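Local atomic coordinates of putative CRISPR-associated endoribonuclease-like protein Cas6 (Pyrococcus furiosus, PDB entry 3UFC), a protein that binds CRISPR RNA and, as a Cas6 paralogue, probably takes part in the antiviral CRISPR defence of its host. Residues K61-I64 with I70-L73; F209-Y212 with I217-F220; G35-R40 with I92-E97. All coordinates share one frame; numbering follows the deposited sequence.

Interaction 1. Residues K61-I64 with I70-L73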
ATOM      1  N   LYS A  61      10.659  13.478 -10.051  1.00 45.67           N
ATOM      2  CA  LYS A  61      11.429  14.623  -9.578  1.00 48.45           C
ATOM      3  C   LYS A  61      10.568  15.437  -8.620  1.00 48.86           C
ATOM      4  O   LYS A  61       9.590  16.068  -9.023  1.00 47.85           O
ATOM      5  CB  LYS A  61      11.879  15.490 -10.755  1.00 49.88           C
ATOM      6  CG  LYS A  61      12.995  16.455 -10.400  1.00 53.02           C
ATOM      7  CD  LYS A  61      13.538  17.156 -11.634  1.00 56.99           C
ATOM      8  CE  LYS A  61      14.804  17.933 -11.304  1.00 59.11           C
ATOM      9  NZ  LYS A  61      15.872  17.027 -10.786  1.00 60.87           N
ATOM     10  N   ARG A  62      10.946  15.415  -7.347  1.00 49.95           N
ATOM     11  CA  ARG A  62      10.202  16.107  -6.304  1.00 52.22           C
ATOM     12  C   ARG A  62      11.101  16.911  -5.374  1.00 53.03           C
ATOM     13  O   ARG A  62      12.316  16.723  -5.343  1.00 52.94           O
ATOM     14  CB  ARG A  62       9.437  15.082  -5.469  1.00 52.71           C
ATOM     15  CG  ARG A  62      10.323  13.922  -5.031  1.00 54.73           C
ATOM     16  CD  ARG A  62       9.976  13.412  -3.646  1.00 57.00           C
ATOM     17  NE  ARG A  62       8.682  12.743  -3.594  1.00 59.73           N
ATOM     18  CZ  ARG A  62       8.160  12.233  -2.484  1.00 59.96           C
ATOM     19  NH1 ARG A  62       8.824  12.319  -1.340  1.00 60.56           N
ATOM     20  NH2 ARG A  62       6.977  11.638  -2.516  1.00 60.41           N
ATOM     21  N   GLU A  63      10.480  17.799  -4.606  1.00 54.75           N
ATOM     22  CA  GLU A  63      11.195  18.622  -3.643  1.00 56.73           C
ATOM     23  C   GLU A  63      10.344  18.755  -2.384  1.00 56.80           C
ATOM     24  O   GLU A  63       9.198  19.206  -2.442  1.00 56.11           O
ATOM     25  CB  GLU A  63      11.484  20.008  -4.224  1.00 58.66           C
ATOM     26  CG  GLU A  63      12.322  20.889  -3.308  1.00 62.52           C
ATOM     27  CD  GLU A  63      12.622  22.251  -3.907  1.00 64.71           C
ATOM     28  OE1 GLU A  63      13.309  23.051  -3.239  1.00 66.04           O
ATOM     29  OE2 GLU A  63      12.173  22.524  -5.042  1.00 66.02           O
ATOM     30  N   ILE A  64      10.903  18.347  -1.250  1.00 57.52           N
ATOM     31  CA  ILE A  64      10.192  18.429   0.019  1.00 58.37           C
ATOM     32  C   ILE A  64      10.235  19.857   0.553  1.00 59.60           C
ATOM     33  O   ILE A  64      11.309  20.400   0.813  1.00 59.38           O
ATOM     34  CB  ILE A  64      10.814  17.494   1.082  1.00 58.47           C
ATOM     35  CG1 ILE A  64      10.743  16.038   0.615  1.00 58.31           C
ATOM     36  CG2 ILE A  64      10.089  17.663   2.410  1.00 58.34           C
ATOM     37  CD1 ILE A  64       9.336  15.521   0.406  1.00 59.24           C
ATOM     38  N   ILE A  70       4.790  18.225  -0.771  1.00 46.98           N
ATOM     39  CA  ILE A  70       5.708  17.757  -1.800  1.00 44.68           C
ATOM     40  C   ILE A  70       5.538  18.602  -3.057  1.00 43.64           C
ATOM     41  O   ILE A  70       4.435  18.711  -3.593  1.00 43.64           O
ATOM     42  CB  ILE A  70       5.431  16.278  -2.157  1.00 43.96           C
ATOM     43  CG1 ILE A  70       5.397  15.430  -0.883  1.00 43.34           C
ATOM     44  CG2 ILE A  70       6.507  15.760  -3.095  1.00 42.45           C
ATOM     45  CD1 ILE A  70       4.961  13.991  -1.112  1.00 42.74           C
ATOM     46  N   LYS A  71       6.627  19.210  -3.517  1.00 43.58           N
ATOM     47  CA  LYS A  71       6.578  20.030  -4.721  1.00 43.23           C
ATOM     48  C   LYS A  71       6.905  19.161  -5.927  1.00 41.62           C
ATOM     49  O   LYS A  71       8.001  18.609  -6.032  1.00 41.27           O
ATOM     50  CB  LYS A  71       7.572  21.188  -4.631  1.00 44.27           C
ATOM     51  CG  LYS A  71       7.508  22.134  -5.820  1.00 47.45           C
ATOM     52  CD  LYS A  71       8.512  23.267  -5.685  1.00 49.39           C
ATOM     53  CE  LYS A  71       8.437  24.215  -6.872  1.00 51.24           C
ATOM     54  NZ  LYS A  71       9.389  25.355  -6.727  1.00 52.00           N
ATOM     55  N   ILE A  72       5.939  19.039  -6.830  1.00 42.18           N
ATOM     56  CA  ILE A  72       6.092  18.230  -8.035  1.00 41.32           C
ATOM     57  C   ILE A  72       6.876  18.978  -9.110  1.00 42.47           C
ATOM     58  O   ILE A  72       6.428  20.008  -9.609  1.00 43.00           O
ATOM     59  CB  ILE A  72       4.710  17.841  -8.593  1.00 39.91           C
ATOM     60  CG1 ILE A  72       3.954  17.019  -7.547  1.00 38.59           C
ATOM     61  CG2 ILE A  72       4.867  17.061  -9.892  1.00 40.50           C
ATOM     62  CD1 ILE A  72       2.514  16.749  -7.895  1.00 40.61           C
ATOM     63  N   LEU A  73       8.044  18.451  -9.466  1.00 42.97           N
ATOM     64  CA  LEU A  73       8.893  19.075 -10.475  1.00 45.03           C
ATOM     65  C   LEU A  73       8.937  18.255 -11.760  1.00 46.00           C
ATOM     66  O   LEU A  73       9.884  18.367 -12.540  1.00 47.70           O
ATOM     67  CB  LEU A  73      10.318  19.235  -9.935  1.00 45.46           C
ATOM     68  CG  LEU A  73      10.505  19.996  -8.618  1.00 45.50           C
ATOM     69  CD1 LEU A  73      11.967  19.937  -8.216  1.00 46.49           C
ATOM     70  CD2 LEU A  73      10.045  21.435  -8.770  1.00 45.56           C
TER
HETATM   71  O   HOH W   1      10.806  25.137  -4.255  1.00 71.55           O

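Interaction 2. Residues F209-Y212 with I217-F220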
ATOM      1  N   PHE A 209      14.001  -5.587   1.969  1.00 26.93           N
ATOM      2  CA  PHE A 209      14.293  -6.740   2.802  1.00 27.19           C
ATOM      3  C   PHE A 209      14.251  -8.020   2.008  1.00 26.74           C
ATOM      4  O   PHE A 209      13.540  -8.122   1.011  1.00 25.66           O
ATOM      5  CB  PHE A 209      13.295  -6.846   3.965  1.00 26.86           C
ATOM      6  CG  PHE A 209      11.857  -7.024   3.533  1.00 26.86           C
ATOM      7  CD1 PHE A 209      11.113  -5.943   3.059  1.00 25.41           C
ATOM      8  CD2 PHE A 209      11.239  -8.269   3.622  1.00 25.34           C
ATOM      9  CE1 PHE A 209       9.776  -6.102   2.682  1.00 22.37           C
ATOM     10  CE2 PHE A 209       9.905  -8.436   3.249  1.00 24.11           C
ATOM     11  CZ  PHE A 209       9.173  -7.343   2.777  1.00 23.65           C
ATOM     12  N   ARG A 210      15.030  -8.999   2.452  1.00 28.38           N
ATOM     13  CA  ARG A 210      15.043 -10.294   1.793  1.00 29.43           C
ATOM     14  C   ARG A 210      14.085 -11.168   2.597  1.00 28.08           C
ATOM     15  O   ARG A 210      14.185 -11.250   3.820  1.00 29.15           O
ATOM     16  CB  ARG A 210      16.460 -10.890   1.790  1.00 31.29           C
ATOM     17  CG  ARG A 210      16.555 -12.219   1.050  1.00 34.72           C
ATOM     18  CD  ARG A 210      17.987 -12.750   0.940  1.00 37.57           C
ATOM     19  NE  ARG A 210      18.811 -11.996  -0.002  1.00 38.19           N
ATOM     20  CZ  ARG A 210      19.672 -11.046   0.344  1.00 39.98           C
ATOM     21  NH1 ARG A 210      19.832 -10.723   1.619  1.00 41.22           N
ATOM     22  NH2 ARG A 210      20.379 -10.421  -0.587  1.00 42.43           N
ATOM     23  N   TYR A 211      13.142 -11.792   1.902  1.00 26.92           N
ATOM     24  CA  TYR A 211      12.139 -12.661   2.515  1.00 26.43           C
ATOM     25  C   TYR A 211      12.518 -14.127   2.310  1.00 27.51           C
ATOM     26  O   TYR A 211      12.879 -14.518   1.201  1.00 26.65           O
ATOM     27  CB  TYR A 211      10.778 -12.389   1.857  1.00 25.54           C
ATOM     28  CG  TYR A 211       9.646 -13.317   2.263  1.00 24.14           C
ATOM     29  CD1 TYR A 211       8.657 -12.897   3.151  1.00 21.99           C
ATOM     30  CD2 TYR A 211       9.540 -14.598   1.722  1.00 22.28           C
ATOM     31  CE1 TYR A 211       7.585 -13.724   3.487  1.00 21.92           C
ATOM     32  CE2 TYR A 211       8.473 -15.435   2.052  1.00 24.22           C
ATOM     33  CZ  TYR A 211       7.499 -14.992   2.932  1.00 23.17           C
ATOM     34  OH  TYR A 211       6.432 -15.805   3.234  1.00 21.09           O
ATOM     35  N   TYR A 212      12.428 -14.927   3.373  1.00 28.14           N
ATOM     36  CA  TYR A 212      12.731 -16.363   3.311  1.00 29.02           C
ATOM     37  C   TYR A 212      11.548 -17.169   3.831  1.00 28.16           C
ATOM     38  O   TYR A 212      11.096 -16.946   4.953  1.00 26.45           O
ATOM     39  CB  TYR A 212      13.923 -16.745   4.199  1.00 31.14           C
ATOM     40  CG  TYR A 212      15.269 -16.196   3.800  1.00 36.02           C
ATOM     41  CD1 TYR A 212      15.648 -14.906   4.152  1.00 34.93           C
ATOM     42  CD2 TYR A 212      16.180 -16.986   3.094  1.00 37.52           C
ATOM     43  CE1 TYR A 212      16.903 -14.412   3.819  1.00 37.95           C
ATOM     44  CE2 TYR A 212      17.438 -16.503   2.752  1.00 39.02           C
ATOM     45  CZ  TYR A 212      17.792 -15.215   3.119  1.00 39.15           C
ATOM     46  OH  TYR A 212      19.032 -14.728   2.783  1.00 42.04           O
ATOM     47  N   ILE A 217       2.540 -16.991   1.525  1.00 24.38           N
ATOM     48  CA  ILE A 217       2.519 -15.713   2.224  1.00 23.95           C
ATOM     49  C   ILE A 217       3.259 -14.632   1.442  1.00 22.71           C
ATOM     50  O   ILE A 217       2.853 -13.474   1.446  1.00 22.37           O
ATOM     51  CB  ILE A 217       3.106 -15.844   3.660  1.00 23.70           C
ATOM     52  CG1 ILE A 217       2.158 -16.686   4.520  1.00 23.53           C
ATOM     53  CG2 ILE A 217       3.286 -14.462   4.288  1.00 21.98           C
ATOM     54  CD1 ILE A 217       2.657 -16.951   5.920  1.00 27.71           C
ATOM     55  N   ALA A 218       4.342 -15.010   0.772  1.00 22.78           N
ATOM     56  CA  ALA A 218       5.105 -14.050  -0.020  1.00 23.34           C
ATOM     57  C   ALA A 218       4.228 -13.529  -1.165  1.00 23.41           C
ATOM     58  O   ALA A 218       4.216 -12.333  -1.466  1.00 22.52           O
ATOM     59  CB  ALA A 218       6.359 -14.716  -0.582  1.00 22.38           C
ATOM     60  N   LYS A 219       3.491 -14.437  -1.791  1.00 22.92           N
ATOM     61  CA  LYS A 219       2.607 -14.084  -2.893  1.00 25.15           C
ATOM     62  C   LYS A 219       1.472 -13.194  -2.393  1.00 24.37           C
ATOM     63  O   LYS A 219       1.094 -12.223  -3.053  1.00 24.32           O
ATOM     64  CB  LYS A 219       2.042 -15.352  -3.531  1.00 26.72           C
ATOM     65  CG  LYS A 219       1.211 -15.109  -4.777  1.00 33.96           C
ATOM     66  CD  LYS A 219       0.891 -16.426  -5.481  1.00 38.80           C
ATOM     67  CE  LYS A 219       0.120 -16.201  -6.778  1.00 41.42           C
ATOM     68  NZ  LYS A 219      -1.222 -15.589  -6.555  1.00 42.11           N
ATOM     69  N   PHE A 220       0.938 -13.525  -1.222  1.00 23.22           N
ATOM     70  CA  PHE A 220      -0.145 -12.742  -0.631  1.00 22.06           C
ATOM     71  C   PHE A 220       0.328 -11.319  -0.328  1.00 21.16           C
ATOM     72  O   PHE A 220      -0.382 -10.352  -0.597  1.00 22.12           O
ATOM     73  CB  PHE A 220      -0.629 -13.396   0.661  1.00 20.41           C
ATOM     74  CG  PHE A 220      -1.831 -12.721   1.264  1.00 20.07           C
ATOM     75  CD1 PHE A 220      -3.114 -13.053   0.845  1.00 22.28           C
ATOM     76  CD2 PHE A 220      -1.676 -11.745   2.244  1.00 22.32           C
ATOM     77  CE1 PHE A 220      -4.234 -12.423   1.393  1.00 23.31           C
ATOM     78  CE2 PHE A 220      -2.792 -11.106   2.803  1.00 22.52           C
ATOM     79  CZ  PHE A 220      -4.071 -11.446   2.377  1.00 21.17           C
TER

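Interaction 3. Residues G35-R40 with I92-E97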
ATOM      1  N   GLY A  35     -16.888   1.968  -6.338  1.00 38.93           N
ATOM      2  CA  GLY A  35     -18.224   1.651  -5.871  1.00 41.18           C
ATOM      3  C   GLY A  35     -19.317   2.070  -6.834  1.00 44.07           C
ATOM      4  O   GLY A  35     -20.360   1.424  -6.911  1.00 44.78           O
ATOM      5  N   ALA A  36     -19.083   3.154  -7.569  1.00 45.57           N
ATOM      6  CA  ALA A  36     -20.060   3.658  -8.529  1.00 47.62           C
ATOM      7  C   ALA A  36     -20.357   2.623  -9.611  1.00 48.93           C
ATOM      8  O   ALA A  36     -21.463   2.575 -10.147  1.00 49.99           O
ATOM      9  CB  ALA A  36     -19.546   4.948  -9.169  1.00 47.33           C
ATOM     10  N   ILE A  37     -19.370   1.793  -9.921  1.00 49.50           N
ATOM     11  CA  ILE A  37     -19.530   0.768 -10.943  1.00 51.55           C
ATOM     12  C   ILE A  37     -19.947  -0.596 -10.388  1.00 52.19           C
ATOM     13  O   ILE A  37     -20.611  -1.374 -11.072  1.00 52.44           O
ATOM     14  CB  ILE A  37     -18.234   0.633 -11.773  1.00 52.65           C
ATOM     15  CG1 ILE A  37     -18.099   1.859 -12.682  1.00 53.88           C
ATOM     16  CG2 ILE A  37     -18.240  -0.662 -12.579  1.00 53.65           C
ATOM     17  CD1 ILE A  37     -16.949   1.799 -13.646  1.00 55.67           C
ATOM     18  N   GLU A  38     -19.567  -0.880  -9.149  1.00 52.53           N
ATOM     19  CA  GLU A  38     -19.921  -2.145  -8.518  1.00 51.87           C
ATOM     20  C   GLU A  38     -19.964  -1.959  -7.007  1.00 52.02           C
ATOM     21  O   GLU A  38     -18.967  -2.166  -6.314  1.00 51.49           O
ATOM     22  CB  GLU A  38     -18.906  -3.228  -8.891  1.00 53.47           C
ATOM     23  CG  GLU A  38     -19.175  -4.581  -8.248  1.00 55.13           C
ATOM     24  CD  GLU A  38     -20.617  -5.034  -8.405  1.00 56.36           C
ATOM     25  OE1 GLU A  38     -21.504  -4.461  -7.734  1.00 56.77           O
ATOM     26  OE2 GLU A  38     -20.864  -5.960  -9.204  1.00 58.20           O
ATOM     27  N   PRO A  39     -21.131  -1.558  -6.478  1.00 51.56           N
ATOM     28  CA  PRO A  39     -21.344  -1.326  -5.047  1.00 51.43           C
ATOM     29  C   PRO A  39     -20.988  -2.518  -4.166  1.00 50.97           C
ATOM     30  O   PRO A  39     -20.767  -2.365  -2.968  1.00 51.65           O
ATOM     31  CB  PRO A  39     -22.832  -0.984  -4.972  1.00 51.48           C
ATOM     32  CG  PRO A  39     -23.103  -0.358  -6.304  1.00 50.59           C
ATOM     33  CD  PRO A  39     -22.363  -1.278  -7.236  1.00 51.63           C
ATOM     34  N   ARG A  40     -20.923  -3.701  -4.766  1.00 50.86           N
ATOM     35  CA  ARG A  40     -20.619  -4.914  -4.020  1.00 50.72           C
ATOM     36  C   ARG A  40     -19.167  -5.094  -3.580  1.00 49.22           C
ATOM     37  O   ARG A  40     -18.893  -5.892  -2.684  1.00 48.06           O
ATOM     38  CB  ARG A  40     -21.078  -6.138  -4.818  1.00 53.00           C
ATOM     39  CG  ARG A  40     -22.589  -6.344  -4.771  1.00 56.71           C
ATOM     40  CD  ARG A  40     -23.054  -7.424  -5.728  1.00 58.87           C
ATOM     41  NE  ARG A  40     -22.859  -7.031  -7.120  1.00 62.59           N
ATOM     42  CZ  ARG A  40     -23.327  -7.713  -8.159  1.00 63.45           C
ATOM     43  NH1 ARG A  40     -24.023  -8.825  -7.965  1.00 64.28           N
ATOM     44  NH2 ARG A  40     -23.103  -7.281  -9.392  1.00 62.98           N
ATOM     45  N   ILE A  92     -11.861  -1.194  -9.892  1.00 31.55           N
ATOM     46  CA  ILE A  92     -11.072   0.030  -9.748  1.00 30.58           C
ATOM     47  C   ILE A  92     -10.712   0.638 -11.106  1.00 31.76           C
ATOM     48  O   ILE A  92     -10.852   1.846 -11.306  1.00 31.34           O
ATOM     49  CB  ILE A  92      -9.764  -0.237  -8.948  1.00 28.35           C
ATOM     50  CG1 ILE A  92     -10.102  -0.495  -7.475  1.00 27.98           C
ATOM     51  CG2 ILE A  92      -8.815   0.951  -9.073  1.00 28.51           C
ATOM     52  CD1 ILE A  92      -8.910  -0.913  -6.627  1.00 30.15           C
ATOM     53  N   VAL A  93     -10.243  -0.195 -12.030  1.00 31.24           N
ATOM     54  CA  VAL A  93      -9.876   0.280 -13.361  1.00 32.89           C
ATOM     55  C   VAL A  93     -11.067   0.916 -14.074  1.00 34.52           C
ATOM     56  O   VAL A  93     -10.961   2.021 -14.608  1.00 34.07           O
ATOM     57  CB  VAL A  93      -9.319  -0.868 -14.233  1.00 33.22           C
ATOM     58  CG1 VAL A  93      -9.297  -0.451 -15.707  1.00 34.09           C
ATOM     59  CG2 VAL A  93      -7.910  -1.217 -13.775  1.00 29.34           C
ATOM     60  N   GLU A  94     -12.197   0.215 -14.084  1.00 36.51           N
ATOM     61  CA  GLU A  94     -13.403   0.723 -14.726  1.00 38.90           C
ATOM     62  C   GLU A  94     -13.876   1.992 -14.032  1.00 38.83           C
ATOM     63  O   GLU A  94     -14.252   2.968 -14.685  1.00 38.73           O
ATOM     64  CB  GLU A  94     -14.513  -0.332 -14.688  1.00 41.25           C
ATOM     65  CG  GLU A  94     -14.286  -1.502 -15.629  1.00 47.21           C
ATOM     66  CD  GLU A  94     -15.345  -2.584 -15.486  1.00 51.92           C
ATOM     67  OE1 GLU A  94     -16.545  -2.239 -15.404  1.00 53.24           O
ATOM     68  OE2 GLU A  94     -14.974  -3.779 -15.465  1.00 55.02           O
ATOM     69  N   GLY A  95     -13.860   1.971 -12.703  1.00 37.94           N
ATOM     70  CA  GLY A  95     -14.286   3.128 -11.940  1.00 36.76           C
ATOM     71  C   GLY A  95     -13.466   4.362 -12.256  1.00 36.22           C
ATOM     72  O   GLY A  95     -14.000   5.467 -12.326  1.00 36.18           O
ATOM     73  N   ILE A  96     -12.165   4.175 -12.455  1.00 35.67           N
ATOM     74  CA  ILE A  96     -11.269   5.286 -12.760  1.00 36.22           C
ATOM     75  C   ILE A  96     -11.394   5.726 -14.219  1.00 37.76           C
ATOM     76  O   ILE A  96     -11.247   6.909 -14.534  1.00 36.72           O
ATOM     77  CB  ILE A  96      -9.802   4.903 -12.450  1.00 36.10           C
ATOM     78  CG1 ILE A  96      -9.621   4.762 -10.935  1.00 34.91           C
ATOM     79  CG2 ILE A  96      -8.853   5.947 -13.019  1.00 35.07           C
ATOM     80  CD1 ILE A  96      -8.231   4.345 -10.510  1.00 35.92           C
ATOM     81  N   GLU A  97     -11.663   4.778 -15.110  1.00 37.73           N
ATOM     82  CA  GLU A  97     -11.824   5.107 -16.521  1.00 39.87           C
ATOM     83  C   GLU A  97     -13.054   5.990 -16.701  1.00 40.34           C
ATOM     84  O   GLU A  97     -13.069   6.877 -17.550  1.00 40.53           O
ATOM     85  CB  GLU A  97     -11.966   3.832 -17.360  1.00 40.87           C
ATOM     86  CG  GLU A  97     -10.645   3.143 -17.655  1.00 44.31           C
ATOM     87  CD  GLU A  97      -9.792   3.926 -18.639  1.00 48.37           C
ATOM     88  OE1 GLU A  97     -10.188   4.020 -19.820  1.00 49.59           O
ATOM     89  OE2 GLU A  97      -8.731   4.449 -18.235  1.00 49.61           O
TER

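Interaction 1. Residues K61-I64 with I70-L73
Ile70 lies under the guanidinium of Arg62, on the one face of this strand pair that is packed down. The CG2 methyl of Ile70 sits 3.7 Å from the guanidinium plane, offset toward its rim, and the CD1 methyl reaches NH2 of Arg62 at 3.4 Å. A bent chain makes this possible: CG of Arg62 stands between the backbone N and the carbonyl carbon (chi1 49°), and further turns at chi2 and chi3 carry the guanidinium over Ile70, diagonal to its bridge partner Ile72. Ile64 joins on the same face, running alongside Ile70 with its CD1 at 4.1 Å from Ile70 CG1. Phe20 touches both of these isoleucines, and Ile18 and Ile59 cover Ile70 further, so Ile70 is buried while Arg62 and Ile64 stay at the surface.

The strands form an antiparallel beta hairpin, 62-65 with 69-72, and strand 17-18 pairs with the second strand on its other side. Glu63 and Lys71 are a hydrogen-bonded pair: N of Lys71 meets O of Glu63 at 2.8 Å, nearly straight at 166°, and N of Glu63 returns to O of Lys71. A third bond, Leu73 N to Lys61 O at 2.9 Å, continues the ladder one residue past the Arg62-Ile72 bridge, where the chain has left the regular strands.

The face carrying Glu63 and Lys71 is looser. Their extended side chains run the same way, yet Glu63 OE2 and Lys71 NZ remain 4.3 Å apart, too far for a salt bridge. A water spans the difference, accepting from Lys71 NZ at 2.9 Å and donating to Glu63 OE2. Beside them Leu73 slants across, its CD1 against Glu63 CB and its CB against the CG methylene of Lys61, whose chain then leads away from residues 70-73.

Interaction 2. Residues F209-Y212 with I217-F220
Tyr211 reaches from strand 200-213 to the first turn of helix 215-224, and its ring and hydroxyl make the contact. It packs the helix onto the antiparallel sheet of the C-terminal half, across the short strand-to-helix connection. From CB the side chain leaves with CG anti to the backbone N (chi1 173°), which sends the ring toward the helix. The CD2 edge is the first part to come near, 3.9 Å from Ala218 CB. One atom further on, CE2 is closer to the same methyl, at 3.5 Å, and CZ also lies near it. Taken as a whole this is a CH-pi contact: Ala218 CB stands 3.9 Å from the ring centroid and 30° off the ring normal. Ile217 crosses the tyrosine at about a right angle, with its CG2 methyl at the ring edge near the plane. The hydroxyl ends the chain 3.4 Å from Ile217 CB, and its hydrogen bond goes to the carbonyl O of Ser214 in the connection. Phe183 and Phe226 pack against the same tyrosine. The Ser214 bond thus satisfies the hydroxyl of a buried residue and restrains the ring, whereas its grip on Ala218 and Ile217 is purely van der Waals and CH-pi.

Interaction 3. Residues G35-R40 with I92-E97
Ile37 lies against bare helix backbone at Gly95, with CG1 of Ile37 4.1 Å from Gly95 CA and no hydrogen bond across the contact. This is helix-to-helix packing in the N-terminal ferredoxin-like domain, where residues 35-37 of helix 23-37 come up to helix 86-98 and the alpha carbons of Ile37 and Gly95 lie 5.8 Å apart. Ile37 CG1 is turned anti to its carbonyl carbon (chi1 -72°), which brings it over Gly95 CA; the placement of CD1 beyond it is doubtful, being modelled too close to the backbone of Glu94. Glu94 crosses the isoleucine at about a right angle, and its OE1 lies 3.7 Å from Ile37 CG2, a van der Waals contact between a carboxylate oxygen and a methyl, with Glu94 exposed. Nearly one turn earlier Ile92 continues the same helix pair against Ile30 and Ala34, while Ile96 packs on the sheet. Past Ile37 the chain turns away and is braced locally by Glu38 and Arg40. Arg40 grips the Glu38 carboxylate side-on in a salt bridge, NE to Glu38 OE1 at 3.0 Å and 174°, and NH2 to Glu38 OE2, whose syn lone pair it meets.

In the fold
Interaction 2 is the buried one, with all three touching residues inside the protein; interactions 1 and 3 are partly buried and lie nearer the surface. None touches another, and their centres are about 30 Å apart. Interactions 1 and 3 share the N-terminal half of the chain, and the 62-65/69-72 hairpin falls in sequence between the two helices of interaction 3, whereas interaction 2 belongs to the C-terminal half. Their chemistry differs: backbone hydrogen bonds carry the hairpin, with apolar packing and a bridging water added; an aromatic ring joins strand to helix at 209-212 and 217-220; and at 35-40 and 92-97 an isoleucine lies against helix backbone without a hydrogen bond across the contact.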